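Local coordinates for L-threonine-O-3-phosphate decarboxylase (Porphyromonas gingivalis, PDB 3FKD), which probably binds pyridoxal 5'-phosphate and probably decarboxylates L-threonine O-3-phosphate, at residues Ser194-Ile206 / Val228-Leu240. Numbering follows the deposited sequence.
Sequences SFSHAYGIPGLRI and VNALAIEAAKFIL
Ile239 is the chief bump on the helix 230-241, and Phe195, Tyr199 and Ile201 form the hollow that receives it. Its CG2 branch presses on one face of the Tyr199 ring, a CH-pi contact with CG2 3.8 Å from the ring centroid, while Ala198 CB covers the opposite face. With CG1 anti to the carbonyl carbon (chi1 -68°), the other branch carries Ile239 CD1 to the edge of the Phe195 ring and tip to tip with Ile201 CD1, the two CD1 atoms 4.0 Å apart. One turn back the relief reverses: small Ala236 lets the Phe195 ring lie over its CB, 3.9 Å from CB to the ring centroid. A row of alanines ending in one large isoleucine seats the connection between antiparallel strands 189-194 and 207-210 of the seven-stranded sheet, in the fold type I architecture of pyridoxal-phosphate enzymes. Leu204 CD2 drops onto Ala235 CB at 3.6 Å, and Ala232 CB sits in the notch bounded by Leu204 O and Ile206 CB. Beyond it, Ile206 CG1 meets Val228 CG1. Asn229, the N-cap, accepts from Ala232 N through OD1 and donates from ND2 to Leu204 O (3.1 Å, 163° at the hydrogen), its amide thus gripped at both ends. Ile44 of the second subunit packs on Leu204.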
ATOM      1  N   SER A 194      12.047   0.237   8.409  1.00 18.18           N
ATOM      2  CA  SER A 194      10.964  -0.736   8.448  1.00 18.20           C
ATOM      3  C   SER A 194      10.288  -0.925   9.818  1.00 17.54           C
ATOM      4  O   SER A 194      10.927  -0.950  10.843  1.00 16.94           O
ATOM      5  CB  SER A 194      11.483  -2.087   7.960  1.00 17.34           C
ATOM      6  OG  SER A 194      10.456  -3.045   8.027  1.00 17.39           O
ATOM      7  N   PHE A 195       8.987  -1.118   9.811  1.00 17.20           N
ATOM      8  CA  PHE A 195       8.270  -1.377  11.034  1.00 16.83           C
ATOM      9  C   PHE A 195       7.877  -2.838  11.054  1.00 17.62           C
ATOM     10  O   PHE A 195       7.455  -3.354  12.078  1.00 18.05           O
ATOM     11  CB  PHE A 195       7.038  -0.452  11.177  1.00 16.01           C
ATOM     12  CG  PHE A 195       7.370   0.949  11.670  1.00 16.61           C
ATOM     13  CD1 PHE A 195       7.377   1.248  13.037  1.00 16.60           C
ATOM     14  CD2 PHE A 195       7.641   1.973  10.775  1.00 15.90           C
ATOM     15  CE1 PHE A 195       7.706   2.511  13.498  1.00 15.03           C
ATOM     16  CE2 PHE A 195       7.958   3.244  11.226  1.00 15.68           C
ATOM     17  CZ  PHE A 195       7.987   3.511  12.574  1.00 18.05           C
ATOM     18  N   SER A 196       8.021  -3.515   9.920  1.00 18.66           N
ATOM     19  CA  SER A 196       7.639  -4.927   9.873  1.00 18.94           C
ATOM     20  C   SER A 196       8.504  -5.846  10.739  1.00 18.30           C
ATOM     21  O   SER A 196       7.976  -6.731  11.398  1.00 17.23           O
ATOM     22  CB  SER A 196       7.660  -5.498   8.452  1.00 19.14           C
ATOM     23  OG  SER A 196       7.358  -4.562   7.469  1.00 19.39           O
ATOM     24  N   HIS A 197       9.828  -5.653  10.685  1.00 19.18           N
ATOM     25  CA  HIS A 197      10.791  -6.647  11.187  1.00 18.42           C
ATOM     26  C   HIS A 197      11.078  -6.526  12.672  1.00 18.97           C
ATOM     27  O   HIS A 197      10.899  -7.493  13.392  1.00 17.28           O
ATOM     28  CB  HIS A 197      12.099  -6.577  10.413  1.00 18.75           C
ATOM     29  CG  HIS A 197      11.924  -6.707   8.935  1.00 20.00           C
ATOM     30  ND1 HIS A 197      11.786  -7.928   8.299  1.00 19.68           N
ATOM     31  CD2 HIS A 197      11.874  -5.770   7.968  1.00 18.38           C
ATOM     32  CE1 HIS A 197      11.646  -7.730   7.009  1.00 20.10           C
ATOM     33  NE2 HIS A 197      11.700  -6.428   6.780  1.00 21.04           N
ATOM     34  N   ALA A 198      11.505  -5.325  13.095  1.00 20.31           N
ATOM     35  CA  ALA A 198      11.919  -5.052  14.478  1.00 21.35           C
ATOM     36  C   ALA A 198      10.752  -5.119  15.434  1.00 19.41           C
ATOM     37  O   ALA A 198      10.947  -5.366  16.612  1.00 20.69           O
ATOM     38  CB  ALA A 198      12.644  -3.697  14.609  1.00 19.72           C
ATOM     39  N   TYR A 199       9.542  -4.939  14.915  1.00 19.83           N
ATOM     40  CA  TYR A 199       8.358  -4.814  15.777  1.00 20.65           C
ATOM     41  C   TYR A 199       7.231  -5.791  15.518  1.00 21.07           C
ATOM     42  O   TYR A 199       6.180  -5.671  16.152  1.00 21.31           O
ATOM     43  CB  TYR A 199       7.796  -3.401  15.770  1.00 17.00           C
ATOM     44  CG  TYR A 199       8.840  -2.328  15.831  1.00 18.83           C
ATOM     45  CD1 TYR A 199       9.602  -2.115  16.995  1.00 18.39           C
ATOM     46  CD2 TYR A 199       9.055  -1.488  14.729  1.00 18.18           C
ATOM     47  CE1 TYR A 199      10.570  -1.106  17.042  1.00 17.27           C
ATOM     48  CE2 TYR A 199       9.997  -0.483  14.766  1.00 17.78           C
ATOM     49  CZ  TYR A 199      10.755  -0.296  15.920  1.00 19.48           C
ATOM     50  OH  TYR A 199      11.679   0.712  15.918  1.00 20.77           O
ATOM     51  N   GLY A 200       7.446  -6.751  14.619  1.00 19.09           N
ATOM     52  CA  GLY A 200       6.511  -7.844  14.446  1.00 18.36           C
ATOM     53  C   GLY A 200       5.209  -7.434  13.807  1.00 20.16           C
ATOM     54  O   GLY A 200       4.191  -8.088  13.981  1.00 21.64           O
ATOM     55  N   ILE A 201       5.231  -6.337  13.060  1.00 20.15           N
ATOM     56  CA  ILE A 201       4.022  -5.891  12.394  1.00 20.77           C
ATOM     57  C   ILE A 201       4.113  -5.787  10.853  1.00 20.19           C
ATOM     58  O   ILE A 201       3.767  -4.765  10.251  1.00 20.23           O
ATOM     59  CB  ILE A 201       3.414  -4.685  13.089  1.00 19.86           C
ATOM     60  CG1 ILE A 201       4.472  -3.604  13.279  1.00 19.52           C
ATOM     61  CG2 ILE A 201       2.881  -5.129  14.457  1.00 20.36           C
ATOM     62  CD1 ILE A 201       3.939  -2.217  13.180  1.00 17.36           C
ATOM     63  N   PRO A 202       4.507  -6.901  10.223  1.00 19.41           N
ATOM     64  CA  PRO A 202       4.582  -7.030   8.766  1.00 19.98           C
ATOM     65  C   PRO A 202       3.228  -6.795   8.058  1.00 19.99           C
ATOM     66  O   PRO A 202       3.207  -6.270   6.951  1.00 17.81           O
ATOM     67  CB  PRO A 202       5.033  -8.494   8.549  1.00 19.71           C
ATOM     68  CG  PRO A 202       5.005  -9.149   9.853  1.00 20.71           C
ATOM     69  CD  PRO A 202       4.564  -8.203  10.912  1.00 19.95           C
ATOM     70  N   GLY A 203       2.130  -7.186   8.701  1.00 19.78           N
ATOM     71  CA  GLY A 203       0.806  -7.028   8.137  1.00 19.31           C
ATOM     72  C   GLY A 203       0.259  -5.604   8.082  1.00 19.23           C
ATOM     73  O   GLY A 203      -0.667  -5.340   7.345  1.00 19.15           O
ATOM     74  N   LEU A 204       0.843  -4.692   8.845  1.00 19.34           N
ATOM     75  CA  LEU A 204       0.452  -3.305   8.841  1.00 18.27           C
ATOM     76  C   LEU A 204       0.978  -2.524   7.652  1.00 17.91           C
ATOM     77  O   LEU A 204       0.407  -1.499   7.294  1.00 17.98           O
ATOM     78  CB  LEU A 204       0.898  -2.629  10.136  1.00 19.53           C
ATOM     79  CG  LEU A 204      -0.156  -2.277  11.180  1.00 19.49           C
ATOM     80  CD1 LEU A 204      -1.398  -3.084  10.915  1.00 21.82           C
ATOM     81  CD2 LEU A 204       0.376  -2.531  12.604  1.00 21.19           C
ATOM     82  N   ARG A 205       2.051  -3.014   7.039  1.00 18.77           N
ATOM     83  CA  ARG A 205       2.661  -2.367   5.862  1.00 18.89           C
ATOM     84  C   ARG A 205       3.068  -0.939   6.107  1.00 18.25           C
ATOM     85  O   ARG A 205       2.453  -0.053   5.588  1.00 18.52           O
ATOM     86  CB  ARG A 205       1.724  -2.406   4.648  1.00 16.55           C
ATOM     87  CG  ARG A 205       1.027  -3.780   4.418  1.00 18.91           C
ATOM     88  CD  ARG A 205       1.987  -5.027   4.303  1.00 17.11           C
ATOM     89  NE  ARG A 205       2.999  -4.867   3.278  1.00 16.60           N
ATOM     90  CZ  ARG A 205       4.316  -4.838   3.493  1.00 19.41           C
ATOM     91  NH1 ARG A 205       4.816  -4.990   4.718  1.00 17.43           N
ATOM     92  NH2 ARG A 205       5.151  -4.677   2.464  1.00 19.69           N
ATOM     93  N   ILE A 206       4.122  -0.707   6.876  1.00 18.11           N
ATOM     94  CA  ILE A 206       4.551   0.653   7.100  1.00 16.94           C
ATOM     95  C   ILE A 206       6.110   0.701   7.172  1.00 18.82           C
ATOM     96  O   ILE A 206       6.737  -0.235   7.666  1.00 17.07           O
ATOM     97  CB  ILE A 206       3.727   1.323   8.265  1.00 18.38           C
ATOM     98  CG1 ILE A 206       3.843   2.847   8.251  1.00 19.12           C
ATOM     99  CG2 ILE A 206       3.989   0.725   9.682  1.00 16.11           C
ATOM    100  CD1 ILE A 206       5.225   3.362   8.234  1.00 19.30           C
ATOM    101  N   VAL A 228      -0.465   5.310   2.791  1.00 18.49           N
ATOM    102  CA  VAL A 228      -0.184   4.712   4.102  1.00 20.13           C
ATOM    103  C   VAL A 228      -1.452   4.637   4.951  1.00 19.19           C
ATOM    104  O   VAL A 228      -2.010   5.673   5.326  1.00 18.27           O
ATOM    105  CB  VAL A 228       0.921   5.500   4.877  1.00 17.95           C
ATOM    106  CG1 VAL A 228       1.247   4.812   6.152  1.00 16.18           C
ATOM    107  CG2 VAL A 228       2.183   5.635   4.013  1.00 17.94           C
ATOM    108  N   ASN A 229      -1.899   3.422   5.246  1.00 16.49           N
ATOM    109  CA  ASN A 229      -3.169   3.244   5.916  1.00 16.94           C
ATOM    110  C   ASN A 229      -3.160   3.702   7.398  1.00 19.12           C
ATOM    111  O   ASN A 229      -2.092   3.836   8.024  1.00 17.19           O
ATOM    112  CB  ASN A 229      -3.674   1.800   5.757  1.00 19.23           C
ATOM    113  CG  ASN A 229      -2.853   0.790   6.567  1.00 18.68           C
ATOM    114  OD1 ASN A 229      -3.054   0.651   7.775  1.00 16.96           O
ATOM    115  ND2 ASN A 229      -1.896   0.112   5.903  1.00 17.95           N
ATOM    116  N   ALA A 230      -4.368   3.934   7.920  1.00 18.81           N
ATOM    117  CA  ALA A 230      -4.610   4.682   9.165  1.00 19.53           C
ATOM    118  C   ALA A 230      -4.140   3.982  10.405  1.00 18.95           C
ATOM    119  O   ALA A 230      -3.552   4.601  11.271  1.00 20.33           O
ATOM    120  CB  ALA A 230      -6.128   5.052   9.315  1.00 20.24           C
ATOM    121  N   LEU A 231      -4.423   2.689  10.492  1.00 19.61           N
ATOM    122  CA  LEU A 231      -4.010   1.885  11.628  1.00 19.97           C
ATOM    123  C   LEU A 231      -2.511   1.786  11.678  1.00 19.61           C
ATOM    124  O   LEU A 231      -1.955   1.771  12.768  1.00 20.71           O
ATOM    125  CB  LEU A 231      -4.564   0.483  11.526  1.00 19.59           C
ATOM    126  CG  LEU A 231      -6.030   0.331  11.873  1.00 22.26           C
ATOM    127  CD1 LEU A 231      -6.431  -1.095  11.497  1.00 22.11           C
ATOM    128  CD2 LEU A 231      -6.334   0.678  13.374  1.00 22.22           C
ATOM    129  N   ALA A 232      -1.866   1.692  10.515  1.00 18.46           N
ATOM    130  CA  ALA A 232      -0.403   1.628  10.459  1.00 18.03           C
ATOM    131  C   ALA A 232       0.205   2.903  10.987  1.00 18.35           C
ATOM    132  O   ALA A 232       1.209   2.862  11.708  1.00 18.59           O
ATOM    133  CB  ALA A 232       0.131   1.312   9.024  1.00 17.15           C
ATOM    134  N   ILE A 233      -0.392   4.035  10.630  1.00 17.76           N
ATOM    135  CA  ILE A 233       0.102   5.336  11.082  1.00 19.19           C
ATOM    136  C   ILE A 233       0.047   5.347  12.613  1.00 19.61           C
ATOM    137  O   ILE A 233       0.955   5.826  13.292  1.00 18.86           O
ATOM    138  CB  ILE A 233      -0.689   6.552  10.434  1.00 18.94           C
ATOM    139  CG1 ILE A 233      -0.051   6.961   9.090  1.00 19.54           C
ATOM    140  CG2 ILE A 233      -0.643   7.750  11.314  1.00 19.64           C
ATOM    141  CD1 ILE A 233      -1.048   7.458   8.018  1.00 20.66           C
ATOM    142  N   GLU A 234      -1.019   4.740  13.114  1.00 19.12           N
ATOM    143  CA  GLU A 234      -1.358   4.712  14.516  1.00 21.05           C
ATOM    144  C   GLU A 234      -0.420   3.768  15.315  1.00 21.42           C
ATOM    145  O   GLU A 234       0.039   4.118  16.400  1.00 21.46           O
ATOM    146  CB  GLU A 234      -2.836   4.329  14.638  1.00 21.08           C
ATOM    147  CG  GLU A 234      -3.394   4.335  16.015  1.00 26.11           C
ATOM    148  CD  GLU A 234      -3.554   5.731  16.642  1.00 28.40           C
ATOM    149  OE1 GLU A 234      -3.395   6.746  15.953  1.00 26.81           O
ATOM    150  OE2 GLU A 234      -3.856   5.792  17.859  1.00 31.51           O
ATOM    151  N   ALA A 235      -0.109   2.607  14.743  1.00 19.87           N
ATOM    152  CA  ALA A 235       0.856   1.689  15.335  1.00 20.51           C
ATOM    153  C   ALA A 235       2.223   2.332  15.435  1.00 21.07           C
ATOM    154  O   ALA A 235       2.879   2.274  16.483  1.00 23.39           O
ATOM    155  CB  ALA A 235       0.938   0.399  14.535  1.00 20.14           C
ATOM    156  N   ALA A 236       2.655   2.953  14.349  1.00 21.06           N
ATOM    157  CA  ALA A 236       3.963   3.604  14.319  1.00 21.34           C
ATOM    158  C   ALA A 236       4.107   4.723  15.346  1.00 21.21           C
ATOM    159  O   ALA A 236       5.143   4.814  16.014  1.00 22.21           O
ATOM    160  CB  ALA A 236       4.308   4.114  12.902  1.00 17.61           C
ATOM    161  N   LYS A 237       3.089   5.574  15.441  1.00 20.54           N
ATOM    162  CA  LYS A 237       3.053   6.656  16.425  1.00 23.40           C
ATOM    163  C   LYS A 237       3.257   6.134  17.851  1.00 24.15           C
ATOM    164  O   LYS A 237       4.005   6.710  18.640  1.00 26.37           O
ATOM    165  CB  LYS A 237       1.718   7.409  16.330  1.00 24.28           C
ATOM    166  CG  LYS A 237       1.781   8.612  15.441  1.00 23.35           C
ATOM    167  CD  LYS A 237       0.402   9.110  15.073  1.00 27.63           C
ATOM    168  CE  LYS A 237       0.474  10.211  13.994  1.00 26.76           C
ATOM    169  NZ  LYS A 237      -0.844  10.632  13.497  1.00 30.75           N
ATOM    170  N   PHE A 238       2.584   5.032  18.164  1.00 24.59           N
ATOM    171  CA  PHE A 238       2.721   4.338  19.443  1.00 24.35           C
ATOM    172  C   PHE A 238       4.142   3.772  19.703  1.00 24.02           C
ATOM    173  O   PHE A 238       4.736   4.014  20.752  1.00 21.71           O
ATOM    174  CB  PHE A 238       1.675   3.226  19.546  1.00 23.28           C
ATOM    175  CG  PHE A 238       1.470   2.738  20.942  1.00 24.96           C
ATOM    176  CD1 PHE A 238       1.980   1.525  21.347  1.00 25.18           C
ATOM    177  CD2 PHE A 238       0.783   3.499  21.858  1.00 23.98           C
ATOM    178  CE1 PHE A 238       1.788   1.078  22.635  1.00 25.70           C
ATOM    179  CE2 PHE A 238       0.606   3.056  23.139  1.00 25.02           C
ATOM    180  CZ  PHE A 238       1.103   1.851  23.526  1.00 26.26           C
ATOM    181  N   ILE A 239       4.679   3.022  18.745  1.00 23.58           N
ATOM    182  CA  ILE A 239       6.066   2.557  18.863  1.00 23.92           C
ATOM    183  C   ILE A 239       7.063   3.717  19.119  1.00 23.86           C
ATOM    184  O   ILE A 239       7.950   3.599  19.981  1.00 22.24           O
ATOM    185  CB  ILE A 239       6.486   1.719  17.637  1.00 21.49           C
ATOM    186  CG1 ILE A 239       5.700   0.393  17.635  1.00 22.56           C
ATOM    187  CG2 ILE A 239       8.031   1.535  17.584  1.00 18.00           C
ATOM    188  CD1 ILE A 239       5.471  -0.233  16.234  1.00 18.32           C
ATOM    189  N   LEU A 240       6.909   4.816  18.381  1.00 21.78           N
ATOM    190  CA  LEU A 240       7.787   5.974  18.536  1.00 23.32           C
ATOM    191  C   LEU A 240       7.748   6.627  19.919  1.00 24.45           C
ATOM    192  O   LEU A 240       8.764   7.119  20.384  1.00 24.59           O
ATOM    193  CB  LEU A 240       7.489   7.044  17.494  1.00 24.20           C
ATOM    194  CG  LEU A 240       8.127   6.767  16.147  1.00 25.48           C
ATOM    195  CD1 LEU A 240       7.716   7.840  15.144  1.00 23.68           C
ATOM    196  CD2 LEU A 240       9.608   6.732  16.344  1.00 23.82           C
TER